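Local structure of ABC transporter, periplasmic solute-binding protein (Rhizobium meliloti, 4WED) at residues Leu449-Ile460 and Lys477-Ile488; Tyr313-Phe321 and Gly329-Arg337. The protein probably binds peptides or nickel-containing ligands outside the cytoplasmic membrane and delivers them to an ABC transporter. All coordinates share one frame; numbering follows the deposited sequence.

In the fold
Contact 1 packs the lead-in and start of helix 457-465 against the end of helix 471-485, and contact 2 joins the segment carrying strand 315-316 to the loop that precedes helix 339-348, seven residues lying between the two segments. Their centres lie about 18 Å apart, yet they touch directly. Tyr-479, on the helix of contact 1, packs its OH 3.4 Å from Phe-321 CD2, while Arg-483 makes a cation-pi contact with Phe-332. Leu-449 CD2 meets the methyl CE of selenomethionine Met-320 at 3.8 Å. One flank of helix 471-485 thus faces 449-460, while Tyr-479 and Arg-483 reach contact 2. The modelled sodium ion is held by Asp-62 and Asp-515, which belong to neither contact.

Contact 1. Residues Leu449-Ile460 and Lys477-Ile488; sequences LVTDPVNLDPLI and KVYDWLRDNDAI
Trp-481 packs against Leu-456, Leu-459 and Asp-452 where two successive helices, 457-465 and 471-485, form a helical hairpin, and the chain leading into the first helix runs beside the end of the second.

Most of the contact is apolar. The Trp-481 indole (CG anti to the backbone N, chi1 -165°) lies against 449-460. Leu-456 CB lies over one face, offset toward the rim, and the same side chain brings CD1 to within 3.8 Å of Trp-481 CE3. Leu-459 crosses the tryptophan at about a right angle, its CD1 3.8 Å from Trp-481 CB. The backbones are nearest at Leu-459 and Val-478, where Val-478 CG2 comes within 3.5 Å of Leu-459 O. Toward the other end, Val-450 splits its branches: CG1 meets Leu-482 CD2 at 3.9 Å, while CG2 faces Ala-487 CB. Leu-449 and Ile-488 continue this layer onto Val-276 of strand 274-279.

Polar groups take part in fewer places. The carboxylate of Asp-452 comes to the indole edge, OD2 being 3.3 Å from Trp-481 CZ2, with its plane turned 66° from the ring. Its backbone O accepts from both Leu-456 N and Asp-457 N, which reach it from opposite faces of its plane, consistent with a held turn into the helix. The second helix ends in a Schellman motif with Asp-486 at positive phi, after which Ala-487 lies beside Val-450. There a water joins the two segments, donating to Leu-449 O at 2.8 Å and to Ala-487 O at 2.7 Å.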
# COMPACT_ATOMS: atom_id res chain seq x y z
N LEU A 449 -6.36 -6.48 14.71
CA LEU A 449 -6.46 -5.15 15.35
C LEU A 449 -7.61 -5.05 16.36
O LEU A 449 -7.43 -4.63 17.51
CB LEU A 449 -6.68 -4.09 14.26
CG LEU A 449 -5.94 -2.77 14.30
CD1 LEU A 449 -4.47 -2.90 14.63
CD2 LEU A 449 -6.12 -2.10 12.94
N VAL A 450 -8.79 -5.44 15.93
CA VAL A 450 -9.95 -5.31 16.76
C VAL A 450 -11.03 -6.30 16.33
O VAL A 450 -11.31 -6.44 15.15
CB VAL A 450 -10.46 -3.85 16.70
CG1 VAL A 450 -10.59 -3.38 15.26
CG2 VAL A 450 -11.78 -3.71 17.43
N THR A 451 -11.62 -7.01 17.28
CA THR A 451 -12.65 -8.01 16.95
C THR A 451 -13.88 -7.80 17.81
O THR A 451 -13.89 -8.15 18.99
CB THR A 451 -12.15 -9.46 17.14
OG1 THR A 451 -11.48 -9.60 18.40
CG2 THR A 451 -11.21 -9.83 15.99
N ASP A 452 -14.92 -7.22 17.21
CA ASP A 452 -16.22 -7.13 17.86
C ASP A 452 -17.28 -7.70 16.91
O ASP A 452 -17.81 -7.01 16.03
CB ASP A 452 -16.53 -5.70 18.27
CG ASP A 452 -17.63 -5.60 19.32
OD1 ASP A 452 -18.35 -6.59 19.61
OD2 ASP A 452 -17.79 -4.51 19.88
N PRO A 453 -17.57 -9.00 17.06
CA PRO A 453 -18.59 -9.66 16.25
C PRO A 453 -19.96 -9.00 16.31
O PRO A 453 -20.63 -8.85 15.29
CB PRO A 453 -18.68 -11.06 16.88
CG PRO A 453 -17.31 -11.28 17.42
CD PRO A 453 -16.88 -9.94 17.95
N VAL A 454 -20.39 -8.60 17.49
CA VAL A 454 -21.76 -8.12 17.55
C VAL A 454 -21.80 -6.72 16.95
O VAL A 454 -22.73 -6.41 16.22
CB VAL A 454 -22.42 -8.23 18.95
CG1 VAL A 454 -22.20 -9.61 19.56
CG2 VAL A 454 -21.89 -7.15 19.87
N ASN A 455 -20.77 -5.91 17.18
CA ASN A 455 -20.85 -4.48 16.84
C ASN A 455 -20.19 -4.05 15.56
O ASN A 455 -20.75 -3.21 14.84
CB ASN A 455 -20.31 -3.64 17.98
CG ASN A 455 -21.13 -3.79 19.23
OD1 ASN A 455 -20.70 -4.41 20.21
ND2 ASN A 455 -22.36 -3.26 19.20
N LEU A 456 -19.00 -4.59 15.28
CA LEU A 456 -18.22 -4.13 14.14
C LEU A 456 -18.42 -4.97 12.88
O LEU A 456 -18.46 -4.44 11.76
CB LEU A 456 -16.75 -4.16 14.50
CG LEU A 456 -15.79 -3.52 13.50
CD1 LEU A 456 -16.21 -2.10 13.16
CD2 LEU A 456 -14.35 -3.52 14.01
N ASP A 457 -18.48 -6.28 13.06
CA ASP A 457 -18.66 -7.14 11.91
C ASP A 457 -19.81 -6.66 11.04
O ASP A 457 -19.63 -6.43 9.85
CB ASP A 457 -18.82 -8.60 12.33
CG ASP A 457 -17.48 -9.23 12.72
OD1 ASP A 457 -16.40 -8.54 12.64
OD2 ASP A 457 -17.50 -10.40 13.13
N PRO A 458 -20.97 -6.44 11.64
CA PRO A 458 -22.09 -6.01 10.81
C PRO A 458 -21.79 -4.79 9.96
O PRO A 458 -22.26 -4.66 8.85
CB PRO A 458 -23.17 -5.70 11.85
CG PRO A 458 -22.88 -6.63 12.96
CD PRO A 458 -21.38 -6.70 13.03
N LEU A 459 -20.99 -3.89 10.48
CA LEU A 459 -20.71 -2.64 9.79
C LEU A 459 -19.70 -2.91 8.70
O LEU A 459 -19.81 -2.36 7.60
CB LEU A 459 -20.15 -1.62 10.77
CG LEU A 459 -21.03 -1.33 11.98
CD1 LEU A 459 -20.24 -0.49 12.99
CD2 LEU A 459 -22.31 -0.62 11.52
N ILE A 460 -18.74 -3.77 8.99
CA ILE A 460 -17.78 -4.15 7.93
C ILE A 460 -18.48 -4.89 6.78
O ILE A 460 -18.29 -4.52 5.61
CB ILE A 460 -16.58 -4.97 8.46
CG1 ILE A 460 -15.77 -4.14 9.47
CG2 ILE A 460 -15.66 -5.39 7.30
CD1 ILE A 460 -14.73 -4.95 10.22
N LYS A 477 -19.37 4.49 8.55
CA LYS A 477 -19.89 3.97 9.80
C LYS A 477 -18.88 3.05 10.48
O LYS A 477 -18.81 3.00 11.71
CB LYS A 477 -21.19 3.22 9.58
CG LYS A 477 -22.29 4.01 8.88
CD LYS A 477 -23.53 3.15 8.76
CE LYS A 477 -24.27 3.09 10.10
NZ LYS A 477 -25.26 1.99 10.12
N VAL A 478 -18.11 2.32 9.69
CA VAL A 478 -17.01 1.55 10.29
C VAL A 478 -16.08 2.53 11.03
O VAL A 478 -15.78 2.33 12.20
CB VAL A 478 -16.26 0.70 9.25
CG1 VAL A 478 -15.03 0.02 9.88
CG2 VAL A 478 -17.19 -0.35 8.67
N TYR A 479 -15.70 3.61 10.37
CA TYR A 479 -14.72 4.58 10.93
C TYR A 479 -15.25 5.33 12.14
O TYR A 479 -14.48 5.63 13.05
CB TYR A 479 -14.32 5.60 9.88
CG TYR A 479 -13.74 5.05 8.62
CD1 TYR A 479 -12.81 3.99 8.66
CD2 TYR A 479 -14.04 5.61 7.38
CE1 TYR A 479 -12.19 3.50 7.51
CE2 TYR A 479 -13.45 5.12 6.22
CZ TYR A 479 -12.53 4.06 6.30
OH TYR A 479 -11.91 3.55 5.18
N ASP A 480 -16.57 5.61 12.16
CA ASP A 480 -17.20 6.28 13.33
C ASP A 480 -17.21 5.35 14.51
O ASP A 480 -16.95 5.75 15.64
CB ASP A 480 -18.64 6.69 13.06
CG ASP A 480 -18.79 7.62 11.86
OD1 ASP A 480 -17.80 8.27 11.44
OD2 ASP A 480 -19.93 7.71 11.33
N TRP A 481 -17.52 4.09 14.26
CA TRP A 481 -17.47 3.12 15.33
C TRP A 481 -16.09 3.08 16.00
O TRP A 481 -15.95 3.16 17.24
CB TRP A 481 -17.77 1.73 14.80
CG TRP A 481 -18.07 0.83 15.88
CD1 TRP A 481 -19.26 0.71 16.51
CD2 TRP A 481 -17.16 -0.02 16.57
NE1 TRP A 481 -19.16 -0.20 17.53
CE2 TRP A 481 -17.88 -0.67 17.58
CE3 TRP A 481 -15.80 -0.30 16.43
CZ2 TRP A 481 -17.30 -1.60 18.44
CZ3 TRP A 481 -15.21 -1.23 17.29
CH2 TRP A 481 -15.96 -1.86 18.29
N LEU A 482 -15.09 2.94 15.16
CA LEU A 482 -13.73 2.77 15.66
C LEU A 482 -13.31 4.00 16.49
O LEU A 482 -12.73 3.86 17.56
CB LEU A 482 -12.75 2.58 14.50
CG LEU A 482 -12.83 1.28 13.72
CD1 LEU A 482 -12.16 1.45 12.36
CD2 LEU A 482 -12.17 0.14 14.48
N ARG A 483 -13.60 5.16 15.93
CA ARG A 483 -13.29 6.46 16.52
C ARG A 483 -14.10 6.76 17.80
O ARG A 483 -13.52 7.11 18.80
CB ARG A 483 -13.51 7.58 15.49
CG ARG A 483 -13.26 8.98 16.02
CD ARG A 483 -13.20 10.02 14.91
NE ARG A 483 -12.36 11.16 15.30
CZ ARG A 483 -12.74 12.17 16.09
NH1 ARG A 483 -13.97 12.23 16.63
NH2 ARG A 483 -11.87 13.15 16.35
N ASP A 484 -15.42 6.59 17.77
CA ASP A 484 -16.20 6.84 18.99
C ASP A 484 -15.88 5.85 20.08
O ASP A 484 -15.99 6.17 21.22
CB ASP A 484 -17.69 6.80 18.71
CG ASP A 484 -18.11 7.75 17.61
OD1 ASP A 484 -17.38 8.74 17.32
OD2 ASP A 484 -19.15 7.47 17.00
N ASN A 485 -15.47 4.63 19.73
CA ASN A 485 -15.18 3.63 20.74
C ASN A 485 -13.69 3.55 21.08
O ASN A 485 -13.32 2.79 21.98
CB ASN A 485 -15.65 2.27 20.29
CG ASN A 485 -17.14 2.20 20.20
OD1 ASN A 485 -17.78 2.07 21.21
ND2 ASN A 485 -17.70 2.32 19.00
N ASP A 486 -12.87 4.34 20.40
CA ASP A 486 -11.43 4.39 20.61
C ASP A 486 -10.87 2.98 20.52
O ASP A 486 -10.17 2.51 21.40
CB ASP A 486 -11.11 5.03 21.97
CG ASP A 486 -11.42 6.53 22.00
OD1 ASP A 486 -10.62 7.30 21.39
OD2 ASP A 486 -12.44 6.94 22.64
N ALA A 487 -11.23 2.30 19.44
CA ALA A 487 -10.97 0.88 19.31
C ALA A 487 -9.58 0.60 18.83
O ALA A 487 -9.05 -0.50 19.08
CB ALA A 487 -11.95 0.26 18.37
N ILE A 488 -9.00 1.58 18.14
CA ILE A 488 -7.64 1.50 17.62
C ILE A 488 -6.90 2.80 17.88
O ILE A 488 -7.54 3.80 18.15
CB ILE A 488 -7.62 1.19 16.08
CG1 ILE A 488 -8.48 2.19 15.30
CG2 ILE A 488 -8.09 -0.25 15.80
CD1 ILE A 488 -8.11 2.26 13.82
O HOH W 1 -6.99 -2.14 18.78

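Contact 2. Residues Tyr313-Phe321 and Gly329-Arg337; sequences YAKPAGNMF and GKQFDAPVR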
# COMPACT_ATOMS: atom_id res chain seq x y z
N TYR A 313 10.04 12.79 8.99
CA TYR A 313 9.44 12.68 7.67
C TYR A 313 7.99 12.10 7.66
O TYR A 313 7.25 12.30 6.68
CB TYR A 313 10.30 11.75 6.83
CG TYR A 313 11.53 12.35 6.20
CD1 TYR A 313 11.49 13.57 5.53
CD2 TYR A 313 12.76 11.65 6.22
CE1 TYR A 313 12.63 14.10 4.93
CE2 TYR A 313 13.90 12.18 5.62
CZ TYR A 313 13.83 13.39 4.97
OH TYR A 313 14.95 13.90 4.35
N ALA A 314 7.63 11.34 8.69
CA ALA A 314 6.34 10.71 8.83
C ALA A 314 5.25 11.68 9.30
O ALA A 314 5.49 12.53 10.17
CB ALA A 314 6.45 9.55 9.78
N LYS A 315 4.06 11.55 8.73
CA LYS A 315 2.91 12.38 9.10
C LYS A 315 2.11 11.66 10.20
O LYS A 315 1.78 10.50 10.06
CB LYS A 315 2.04 12.63 7.89
CG LYS A 315 1.05 13.78 8.04
CD LYS A 315 -0.21 13.60 7.17
N PRO A 316 1.85 12.34 11.32
CA PRO A 316 1.03 11.75 12.39
C PRO A 316 -0.32 11.35 11.84
O PRO A 316 -0.83 12.01 10.96
CB PRO A 316 0.85 12.90 13.39
CG PRO A 316 2.09 13.72 13.22
CD PRO A 316 2.47 13.61 11.74
N ALA A 317 -0.86 10.25 12.34
CA ALA A 317 -2.12 9.73 11.82
C ALA A 317 -3.26 10.12 12.75
O ALA A 317 -3.19 9.94 13.97
CB ALA A 317 -2.05 8.23 11.68
N GLY A 318 -4.27 10.72 12.16
CA GLY A 318 -5.57 10.84 12.78
C GLY A 318 -6.53 9.72 12.36
O GLY A 318 -7.39 9.33 13.11
N ASN A 319 -6.37 9.20 11.16
CA ASN A 319 -7.29 8.20 10.61
C ASN A 319 -6.55 6.91 10.35
O ASN A 319 -5.32 6.90 10.14
CB ASN A 319 -7.87 8.69 9.31
CG ASN A 319 -8.70 9.92 9.51
OD1 ASN A 319 -8.21 10.91 10.03
ND2 ASN A 319 -9.95 9.86 9.15
N MSE A 320 -7.28 5.81 10.37
CA MSE A 320 -6.67 4.53 10.08
C MSE A 320 -6.07 4.55 8.73
O MSE A 320 -5.07 3.87 8.49
CB MSE A 320 -7.68 3.41 10.14
CG MSE A 320 -7.02 2.02 10.14
SE MSE A 320 -8.49 0.64 10.11
CE MSE A 320 -7.41 -0.94 9.55
N PHE A 321 -6.66 5.29 7.80
CA PHE A 321 -6.16 5.34 6.45
C PHE A 321 -5.93 6.78 6.10
O PHE A 321 -6.80 7.64 6.35
CB PHE A 321 -7.16 4.77 5.50
CG PHE A 321 -7.45 3.34 5.73
CD1 PHE A 321 -6.46 2.37 5.47
CD2 PHE A 321 -8.70 2.94 6.16
CE1 PHE A 321 -6.72 1.02 5.68
CE2 PHE A 321 -8.96 1.60 6.36
CZ PHE A 321 -7.97 0.64 6.11
N GLY A 329 -12.42 8.03 4.49
CA GLY A 329 -13.35 8.54 5.48
C GLY A 329 -13.23 10.02 5.64
O GLY A 329 -12.33 10.66 5.12
N LYS A 330 -14.15 10.58 6.37
CA LYS A 330 -14.03 11.95 6.80
C LYS A 330 -12.66 12.05 7.54
O LYS A 330 -12.34 11.25 8.44
CB LYS A 330 -15.24 12.25 7.67
CG LYS A 330 -15.05 13.32 8.70
CD LYS A 330 -14.92 14.68 8.05
CE LYS A 330 -15.14 15.80 9.07
NZ LYS A 330 -13.97 16.72 9.04
N GLN A 331 -11.83 12.99 7.11
CA GLN A 331 -10.46 13.10 7.63
C GLN A 331 -10.43 14.00 8.87
O GLN A 331 -11.03 15.07 8.89
CB GLN A 331 -9.49 13.56 6.54
CG GLN A 331 -9.17 12.49 5.48
CD GLN A 331 -8.24 11.37 5.98
OE1 GLN A 331 -8.53 10.17 5.86
NE2 GLN A 331 -7.10 11.77 6.54
N PHE A 332 -9.79 13.52 9.91
CA PHE A 332 -9.58 14.28 11.11
C PHE A 332 -8.10 14.58 11.32
O PHE A 332 -7.21 13.81 10.90
CB PHE A 332 -10.08 13.49 12.31
CG PHE A 332 -11.51 13.06 12.19
CD1 PHE A 332 -12.54 13.91 12.55
CD2 PHE A 332 -11.83 11.80 11.71
CE1 PHE A 332 -13.86 13.52 12.44
CE2 PHE A 332 -13.15 11.40 11.59
CZ PHE A 332 -14.17 12.25 11.96
N ASP A 333 -7.85 15.68 12.02
CA ASP A 333 -6.55 16.05 12.51
C ASP A 333 -6.02 14.97 13.41
O ASP A 333 -6.75 14.46 14.29
CB ASP A 333 -6.66 17.31 13.34
CG ASP A 333 -7.19 18.48 12.55
OD1 ASP A 333 -6.43 18.96 11.68
OD2 ASP A 333 -8.34 18.91 12.81
N ALA A 334 -4.76 14.59 13.18
CA ALA A 334 -4.03 13.78 14.13
C ALA A 334 -4.08 14.40 15.53
O ALA A 334 -3.76 15.59 15.68
CB ALA A 334 -2.59 13.61 13.69
N PRO A 335 -4.46 13.61 16.55
CA PRO A 335 -4.42 14.13 17.93
C PRO A 335 -3.05 14.66 18.36
O PRO A 335 -2.02 14.04 18.12
CB PRO A 335 -4.78 12.91 18.79
CG PRO A 335 -4.52 11.74 17.92
CD PRO A 335 -4.76 12.17 16.52
N VAL A 336 -3.07 15.82 18.99
CA VAL A 336 -1.87 16.45 19.56
C VAL A 336 -1.69 15.98 21.02
O VAL A 336 -2.63 16.01 21.80
CB VAL A 336 -1.98 18.00 19.47
CG1 VAL A 336 -2.98 18.54 20.48
CG2 VAL A 336 -0.64 18.69 19.70
N ARG A 337 -0.50 15.55 21.38
CA ARG A 337 -0.27 15.04 22.75
C ARG A 337 -0.93 15.95 23.80
O ARG A 337 -0.67 17.15 23.85
CB ARG A 337 1.24 14.87 23.07
CG ARG A 337 1.45 13.89 24.22
CD ARG A 337 2.78 13.94 24.97
NE ARG A 337 3.95 14.55 24.31
CZ ARG A 337 5.16 14.67 24.91
NH1 ARG A 337 6.19 15.20 24.26
NH2 ARG A 337 5.34 14.25 26.16
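Asn-319 CG stands anti to its own carbonyl carbon (chi1 -63°), which swings the amide across to the backbone of Lys-330 and Phe-332. Both ends of that amide are used, gripping an extended chain as a neighbouring strand would. Phe-332 N donates to Asn-319 OD1 at 3.1 Å, nearly straight at 163° and on a lone pair in the carbonyl plane. Asn-319 ND2 gives its hydrogen to Lys-330 O at 2.9 Å, a more bent bond. The amide of Gln-331 stacks on that of Asn-319, their planes 23° apart. A leucine in place of Asn-319 would probably leave Phe-332 N and Lys-330 O without these mates and let the loop drift from its partner.

Farther along, the backbones touch, with Gly-318 CA 3.6 Å from Ala-334 CA. A beta carbon at Gly-318 would run into Phe-332 O, so the absence of a side chain permits this approach. Pro-316 CB packs on Ala-334 CB at 3.5 Å.

Strand 488-500 flanks the first segment, through backbone bonds of Lys-315 with Tyr-493 and of Ala-317 with Leu-491 and through Tyr-493 OH to Asn-319 O, while Arg-302 of helix 302-310 touches both Pro-316 and Pro-335.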